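Long-range contacts in amino acid amide racemase (Ochrobactrum anthropi, PDB 6GIO), which is a class-III aminotransferase-family protein that binds pyridoxal-5'-phosphate covalently and forms an assembly of two chains: residues L45-S50 / L396-P401; A51-L56 / F265-G270. All coordinates share one frame; numbering follows the deposited sequence.

Contact 1 of 2, residues L45-S50 / L396-P401; sequences LDLSGS and LEFMPP
Met399 N donates to Leu47 O at 2.8 Å, with a bent N-H (138°). The packing is close from Asp46 O to Met399 O. Pro401 CD presses on Asp46 O at 3.1 Å, and Gly49, at positive phi, brings its CA directly against Met399 O, 3.3 Å away in a CA-H...O contact. Asp46 O is buried here and finds no polar partner. Leu47 and Phe398 run side by side, each with CG anti to its carbonyl carbon (chi1 -54° and -60°), and Leu47 CD1 lies 4.0 Å from Phe398 CE1. Leu47 CB meets the ring at its edge, 3.9 Å from Phe398 CD1. Strands 43-46 and 395-398 flank strand 384-389 of one mixed sheet, and the backbone segments that follow them meet just beyond the strand ends. There Asp46 forms an Asx turn: OD1 takes Ser48 N from above the carboxylate plane and Ser48 OG, at 2.5 Å, on its syn lone pair. This double grip should fix the carboxylate's rotation, and Tyr82 of the second subunit hydrogen-bonds Ser48 OG. The looser side is bridged by water: one molecule donates to Ser48 O and to Glu397 OE1, the latter at 2.5 Å. Lys241 forms a salt bridge with that same carboxylate oxygen, while the Met399 chain, bent at chi2 and chi3, packs on Lys241 and Arg246.

Contact 2 of 2, residues A51-L56 / F265-G270; sequences AGPAAL and FGKGLG. With PLP (pyridoxal-5'-phosphate), chain G.
The flat group here is the pyridine ring of PLP, joined at its edge through its C4A substituent: Lys267 NZ is covalently bound to C4A at 1.3 Å, consistent with the Schiff base of PLP-dependent enzymes. The Pro53 ring crosses the Lys267 side chain at a slant, CD 4.2 Å from Lys267 CG and ring atom CB near the lysine's own carbonyl oxygen. From Pro53 the lysine chain runs out extended through chi2 and chi3 and bends only at chi4 (79°), which turns NZ onto the PLP. Ala51 O lies alongside this arm, 3.5 Å from Lys267 CD, and also accepts a hydrogen bond from Lys241. No hydrogen bond spans the two segments. Instead the bare CA of Gly268 fits against two carbonyls, Gly52 O at 3.2 Å and Pro53 O at 3.5 Å, the latter a nearly straight CA-H...O contact (166°). Pro53 O also takes Ala55 N, closing an inverse gamma turn centred on Ala54 that brings Ala55 CB to 3.9 Å from Gly268 O. Thr295 and Thr296 of the second subunit pack on Lys267 and Pro53. Segment 51-56 is in the loop linking strand 43-46 to helix 61-72; segment 265-270 follows strand 262-265, with a 3-10 turn at 268-270, and Leu56 and Leu269 both rest on helix 300-315.

In the fold
Both contacts are buried, but every touching residue of contact 1 is enclosed, whereas Ala51 and Gly268 of contact 2 stay partly exposed. The first segments are continuous in the chain, so a single run, 45-56, leaves the sheet of strands 43-46 and 395-398 and reaches the loop that follows strand 262-265 of the other mixed sheet. Contact centres are 11 Å apart, joined by a probable hydrogen bond from Ala54 N to Gly49 O and by Pro401 packing on Ala54. Contact 1 mixes one backbone bond and a water bridge with apolar Leu47, Phe398 and proline packing; contact 2, with no hydrogen bond across it, relies on glycine and proline fit around the lysine that carries PLP. The second subunit touches both.

Contact 1 of 2, residues L45-S50 / L396-P401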
ATOM      1  N   LEU C  45      22.358  16.644   5.587  1.00 28.01           N
ATOM      2  CA  LEU C  45      21.888  16.139   6.878  1.00 27.55           C
ATOM      3  C   LEU C  45      20.362  15.966   6.839  1.00 26.31           C
ATOM      4  O   LEU C  45      19.641  16.901   6.540  1.00 26.08           O
ATOM      5  CB  LEU C  45      22.317  17.077   8.013  1.00 25.43           C
ATOM      6  CG  LEU C  45      21.816  16.658   9.410  1.00 27.17           C
ATOM      7  CD1 LEU C  45      22.251  15.252   9.806  1.00 26.93           C
ATOM      8  CD2 LEU C  45      22.258  17.641  10.489  1.00 27.03           C
ATOM      9  N   ASP C  46      19.867  14.767   7.151  1.00 27.95           N
ATOM     10  CA  ASP C  46      18.450  14.520   7.024  1.00 26.93           C
ATOM     11  C   ASP C  46      17.726  14.741   8.329  1.00 26.76           C
ATOM     12  O   ASP C  46      17.691  13.873   9.186  1.00 27.42           O
ATOM     13  CB  ASP C  46      18.120  13.128   6.470  1.00 28.55           C
ATOM     14  CG  ASP C  46      16.596  12.970   6.166  1.00 29.59           C
ATOM     15  OD1 ASP C  46      15.974  14.000   5.782  1.00 26.62           O
ATOM     16  OD2 ASP C  46      16.037  11.843   6.316  1.00 30.35           O
ATOM     17  N   LEU C  47      17.070  15.892   8.423  1.00 25.72           N
ATOM     18  CA  LEU C  47      16.187  16.180   9.555  1.00 26.14           C
ATOM     19  C   LEU C  47      14.724  15.820   9.269  1.00 25.67           C
ATOM     20  O   LEU C  47      13.876  15.890  10.156  1.00 26.38           O
ATOM     21  CB  LEU C  47      16.310  17.647   9.894  1.00 26.63           C
ATOM     22  CG  LEU C  47      17.743  18.123  10.137  1.00 27.99           C
ATOM     23  CD1 LEU C  47      17.783  19.641  10.268  1.00 27.46           C
ATOM     24  CD2 LEU C  47      18.300  17.444  11.375  1.00 27.26           C
ATOM     25  N   SER C  48      14.444  15.418   8.038  1.00 24.18           N
ATOM     26  CA  SER C  48      13.124  14.948   7.649  1.00 27.64           C
ATOM     27  C   SER C  48      12.801  13.489   7.958  1.00 27.40           C
ATOM     28  O   SER C  48      11.626  13.160   8.055  1.00 25.70           O
ATOM     29  CB  SER C  48      12.896  15.200   6.156  1.00 26.25           C
ATOM     30  OG  SER C  48      13.483  14.213   5.345  1.00 27.72           O
ATOM     31  N   GLY C  49      13.821  12.630   8.089  1.00 26.06           N
ATOM     32  CA  GLY C  49      13.628  11.184   8.167  1.00 26.43           C
ATOM     33  C   GLY C  49      12.743  10.621   7.046  1.00 25.77           C
ATOM     34  O   GLY C  49      12.028   9.611   7.256  1.00 27.09           O
ATOM     35  N   SER C  50      12.807  11.250   5.860  1.00 23.99           N
ATOM     36  CA  SER C  50      11.911  10.966   4.745  1.00 26.30           C
ATOM     37  C   SER C  50      10.433  10.952   5.233  1.00 27.82           C
ATOM     38  O   SER C  50       9.620  10.184   4.727  1.00 28.87           O
ATOM     39  CB  SER C  50      12.303   9.666   4.017  1.00 28.09           C
ATOM     40  OG  SER C  50      13.479   9.817   3.218  1.00 29.22           O
ATOM     41  N   LEU C 396       7.682  24.435  10.739  1.00 23.51           N
ATOM     42  CA  LEU C 396       8.811  23.648  10.326  1.00 22.41           C
ATOM     43  C   LEU C 396       8.717  22.331  11.064  1.00 23.66           C
ATOM     44  O   LEU C 396       8.490  22.309  12.273  1.00 23.65           O
ATOM     45  CB  LEU C 396      10.131  24.337  10.659  1.00 23.35           C
ATOM     46  CG  LEU C 396      10.368  25.734  10.093  1.00 23.57           C
ATOM     47  CD1 LEU C 396      11.741  26.195  10.485  1.00 23.78           C
ATOM     48  CD2 LEU C 396      10.147  25.785   8.607  1.00 23.83           C
ATOM     49  N   GLU C 397       8.884  21.239  10.321  1.00 25.80           N
ATOM     50  CA  GLU C 397       8.854  19.879  10.870  1.00 27.11           C
ATOM     51  C   GLU C 397      10.265  19.257  10.916  1.00 25.08           C
ATOM     52  O   GLU C 397      11.006  19.284   9.907  1.00 24.50           O
ATOM     53  CB  GLU C 397       7.953  18.974  10.003  1.00 30.17           C
ATOM     54  CG  GLU C 397       8.064  17.508  10.395  1.00 33.28           C
ATOM     55  CD  GLU C 397       7.000  16.634   9.769  1.00 36.96           C
ATOM     56  OE1 GLU C 397       7.269  15.934   8.789  1.00 39.24           O
ATOM     57  OE2 GLU C 397       5.892  16.620  10.289  1.00 43.35           O
ATOM     58  N   PHE C 398      10.617  18.716  12.079  1.00 23.07           N
ATOM     59  CA  PHE C 398      11.883  17.998  12.283  1.00 22.33           C
ATOM     60  C   PHE C 398      11.564  16.611  12.818  1.00 23.74           C
ATOM     61  O   PHE C 398      11.091  16.445  13.969  1.00 23.52           O
ATOM     62  CB  PHE C 398      12.823  18.759  13.223  1.00 23.82           C
ATOM     63  CG  PHE C 398      13.188  20.134  12.715  1.00 23.94           C
ATOM     64  CD1 PHE C 398      14.053  20.290  11.656  1.00 25.93           C
ATOM     65  CD2 PHE C 398      12.616  21.251  13.255  1.00 25.08           C
ATOM     66  CE1 PHE C 398      14.361  21.555  11.138  1.00 26.01           C
ATOM     67  CE2 PHE C 398      12.923  22.518  12.753  1.00 27.34           C
ATOM     68  CZ  PHE C 398      13.799  22.676  11.694  1.00 25.20           C
ATOM     69  N   MET C 399      11.783  15.626  11.955  1.00 21.99           N
ATOM     70  CA  MET C 399      11.522  14.214  12.247  1.00 24.67           C
ATOM     71  C   MET C 399      12.770  13.433  11.906  1.00 22.72           C
ATOM     72  O   MET C 399      12.732  12.557  11.069  1.00 23.34           O
ATOM     73  CB  MET C 399      10.352  13.727  11.370  1.00 25.36           C
ATOM     74  CG  MET C 399       9.025  14.367  11.767  1.00 26.98           C
ATOM     75  SD  MET C 399       8.344  13.605  13.258  1.00 29.21           S
ATOM     76  CE  MET C 399       7.889  11.999  12.653  1.00 31.68           C
ATOM     77  N   PRO C 400      13.912  13.795  12.504  1.00 24.55           N
ATOM     78  CA  PRO C 400      15.138  13.142  12.034  1.00 23.18           C
ATOM     79  C   PRO C 400      15.192  11.661  12.437  1.00 22.63           C
ATOM     80  O   PRO C 400      14.477  11.246  13.371  1.00 21.31           O
ATOM     81  CB  PRO C 400      16.251  13.930  12.734  1.00 25.45           C
ATOM     82  CG  PRO C 400      15.620  14.530  13.955  1.00 26.50           C
ATOM     83  CD  PRO C 400      14.174  14.757  13.597  1.00 26.82           C
ATOM     84  N   PRO C 401      16.098  10.886  11.803  1.00 21.40           N
ATOM     85  CA  PRO C 401      16.372   9.531  12.284  1.00 21.74           C
ATOM     86  C   PRO C 401      16.691   9.531  13.788  1.00 22.94           C
ATOM     87  O   PRO C 401      17.303  10.492  14.316  1.00 25.03           O
ATOM     88  CB  PRO C 401      17.585   9.127  11.469  1.00 21.51           C
ATOM     89  CG  PRO C 401      17.509   9.959  10.234  1.00 21.00           C
ATOM     90  CD  PRO C 401      17.021  11.278  10.727  1.00 20.56           C
TER
HETATM   91  O   HOH W   1       9.606  15.061   8.361  1.00 44.78           O

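Contact 2 of 2, residues A51-L56 / F265-G270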
ATOM      1  N   ALA C  51      10.125  11.837   6.193  1.00 27.32           N
ATOM      2  CA  ALA C  51       8.812  11.984   6.820  1.00 32.18           C
ATOM      3  C   ALA C  51       8.514  11.024   7.980  1.00 34.18           C
ATOM      4  O   ALA C  51       7.427  11.104   8.592  1.00 37.51           O
ATOM      5  CB  ALA C  51       7.688  11.918   5.777  1.00 33.97           C
ATOM      6  N   GLY C  52       9.453  10.145   8.308  1.00 32.46           N
ATOM      7  CA  GLY C  52       9.272   9.205   9.410  1.00 32.12           C
ATOM      8  C   GLY C  52       9.804   7.795   9.137  1.00 30.49           C
ATOM      9  O   GLY C  52      10.283   7.133  10.047  1.00 28.78           O
ATOM     10  N   PRO C  53       9.726   7.339   7.885  1.00 28.50           N
ATOM     11  CA  PRO C  53      10.176   5.991   7.588  1.00 28.82           C
ATOM     12  C   PRO C  53      11.623   5.711   8.010  1.00 26.67           C
ATOM     13  O   PRO C  53      11.880   4.668   8.583  1.00 24.61           O
ATOM     14  CB  PRO C  53       9.980   5.895   6.082  1.00 28.79           C
ATOM     15  CG  PRO C  53       8.778   6.736   5.832  1.00 29.35           C
ATOM     16  CD  PRO C  53       8.974   7.914   6.749  1.00 29.34           C
ATOM     17  N   ALA C  54      12.544   6.633   7.745  1.00 25.99           N
ATOM     18  CA  ALA C  54      13.958   6.393   8.050  1.00 25.65           C
ATOM     19  C   ALA C  54      14.301   6.522   9.533  1.00 23.40           C
ATOM     20  O   ALA C  54      15.128   7.332   9.897  1.00 25.65           O
ATOM     21  CB  ALA C  54      14.848   7.315   7.183  1.00 27.48           C
ATOM     22  N   ALA C  55      13.735   5.659  10.383  1.00 22.80           N
ATOM     23  CA  ALA C  55      13.887   5.750  11.833  1.00 22.20           C
ATOM     24  C   ALA C  55      15.336   5.507  12.279  1.00 22.44           C
ATOM     25  O   ALA C  55      15.809   6.124  13.259  1.00 22.29           O
ATOM     26  CB  ALA C  55      12.963   4.742  12.534  1.00 24.06           C
ATOM     27  N   LEU C  56      16.030   4.606  11.576  1.00 21.04           N
ATOM     28  CA  LEU C  56      17.435   4.285  11.858  1.00 20.15           C
ATOM     29  C   LEU C  56      18.352   4.872  10.784  1.00 21.40           C
ATOM     30  O   LEU C  56      19.515   4.452  10.673  1.00 21.15           O
ATOM     31  CB  LEU C  56      17.640   2.772  11.917  1.00 19.54           C
ATOM     32  CG  LEU C  56      16.735   2.065  12.929  1.00 21.30           C
ATOM     33  CD1 LEU C  56      17.072   0.579  12.994  1.00 21.31           C
ATOM     34  CD2 LEU C  56      16.855   2.697  14.289  1.00 21.28           C
ATOM     35  N   PHE C 265       0.064   1.383  13.196  1.00 20.00           N
ATOM     36  CA  PHE C 265       1.464   1.690  13.033  1.00 19.31           C
ATOM     37  C   PHE C 265       1.837   1.874  11.567  1.00 19.85           C
ATOM     38  O   PHE C 265       1.192   1.316  10.677  1.00 19.27           O
ATOM     39  CB  PHE C 265       2.331   0.573  13.592  1.00 19.69           C
ATOM     40  CG  PHE C 265       2.153   0.306  15.068  1.00 20.48           C
ATOM     41  CD1 PHE C 265       2.882   1.003  15.996  1.00 19.96           C
ATOM     42  CD2 PHE C 265       1.345  -0.738  15.503  1.00 20.52           C
ATOM     43  CE1 PHE C 265       2.760   0.724  17.328  1.00 20.81           C
ATOM     44  CE2 PHE C 265       1.241  -1.051  16.851  1.00 19.52           C
ATOM     45  CZ  PHE C 265       1.938  -0.303  17.764  1.00 20.67           C
ATOM     46  N   GLY C 266       2.895   2.639  11.322  1.00 22.00           N
ATOM     47  CA  GLY C 266       3.395   2.777   9.963  1.00 21.32           C
ATOM     48  C   GLY C 266       4.687   3.525   9.884  1.00 21.24           C
ATOM     49  O   GLY C 266       5.468   3.556  10.826  1.00 21.32           O
ATOM     50  N   LYS C 267       4.904   4.149   8.731  1.00 23.84           N
ATOM     51  CA  LYS C 267       6.085   4.951   8.501  1.00 22.78           C
ATOM     52  C   LYS C 267       7.362   4.242   9.034  1.00 24.25           C
ATOM     53  O   LYS C 267       7.837   3.270   8.428  1.00 22.06           O
ATOM     54  CB  LYS C 267       5.880   6.353   9.067  1.00 23.76           C
ATOM     55  CG  LYS C 267       5.101   7.286   8.140  1.00 26.46           C
ATOM     56  CD  LYS C 267       4.931   8.706   8.720  1.00 27.62           C
ATOM     57  CE  LYS C 267       4.284   9.701   7.736  1.00 28.34           C
ATOM     58  NZ  LYS C 267       2.810   9.619   7.602  1.00 28.60           N
ATOM     59  N   GLY C 268       7.904   4.723  10.153  1.00 23.54           N
ATOM     60  CA  GLY C 268       9.159   4.230  10.697  1.00 24.45           C
ATOM     61  C   GLY C 268       9.199   2.753  11.039  1.00 22.73           C
ATOM     62  O   GLY C 268      10.276   2.215  11.176  1.00 22.48           O
ATOM     63  N   LEU C 269       8.042   2.103  11.191  1.00 23.10           N
ATOM     64  CA  LEU C 269       7.991   0.647  11.443  1.00 22.98           C
ATOM     65  C   LEU C 269       8.795  -0.133  10.429  1.00 23.62           C
ATOM     66  O   LEU C 269       9.442  -1.113  10.793  1.00 25.58           O
ATOM     67  CB  LEU C 269       6.570   0.112  11.498  1.00 23.68           C
ATOM     68  CG  LEU C 269       6.400  -1.386  11.773  1.00 23.51           C
ATOM     69  CD1 LEU C 269       6.946  -1.806  13.129  1.00 25.27           C
ATOM     70  CD2 LEU C 269       4.936  -1.715  11.667  1.00 24.80           C
ATOM     71  N   GLY C 270       8.797   0.329   9.189  1.00 21.72           N
ATOM     72  CA  GLY C 270       9.463  -0.359   8.107  1.00 21.45           C
ATOM     73  C   GLY C 270      10.928   0.013   7.891  1.00 21.20           C
ATOM     74  O   GLY C 270      11.615  -0.632   7.095  1.00 21.18           O
TER
HETATM   75  N1  PLP G 501      -1.671   8.558   9.877  1.00 32.40           N
HETATM   76  C2  PLP G 501      -0.780   9.478  10.322  1.00 35.26           C
HETATM   77  C2A PLP G 501      -0.863  10.085  11.688  1.00 35.39           C
HETATM   78  C3  PLP G 501       0.326   9.946   9.447  1.00 34.50           C
HETATM   79  O3  PLP G 501       1.192  10.862   9.898  1.00 35.47           O
HETATM   80  C4  PLP G 501       0.488   9.375   8.096  1.00 35.56           C
HETATM   81  C4A PLP G 501       1.607   9.827   7.215  1.00 34.77           C
HETATM   82  C5  PLP G 501      -0.548   8.352   7.712  1.00 34.45           C
HETATM   83  C6  PLP G 501      -1.563   8.016   8.634  1.00 34.88           C
HETATM   84  C5A PLP G 501      -0.523   7.740   6.321  1.00 34.56           C
HETATM   85  O4P PLP G 501       0.718   7.123   5.955  1.00 34.82           O
HETATM   86  P   PLP G 501       1.105   6.887   4.424  1.00 32.20           P
HETATM   87  O1P PLP G 501       2.140   5.812   4.532  1.00 34.92           O
HETATM   88  O2P PLP G 501       1.661   8.200   3.903  1.00 30.35           O
HETATM   89  O3P PLP G 501      -0.171   6.406   3.747  1.00 33.25           O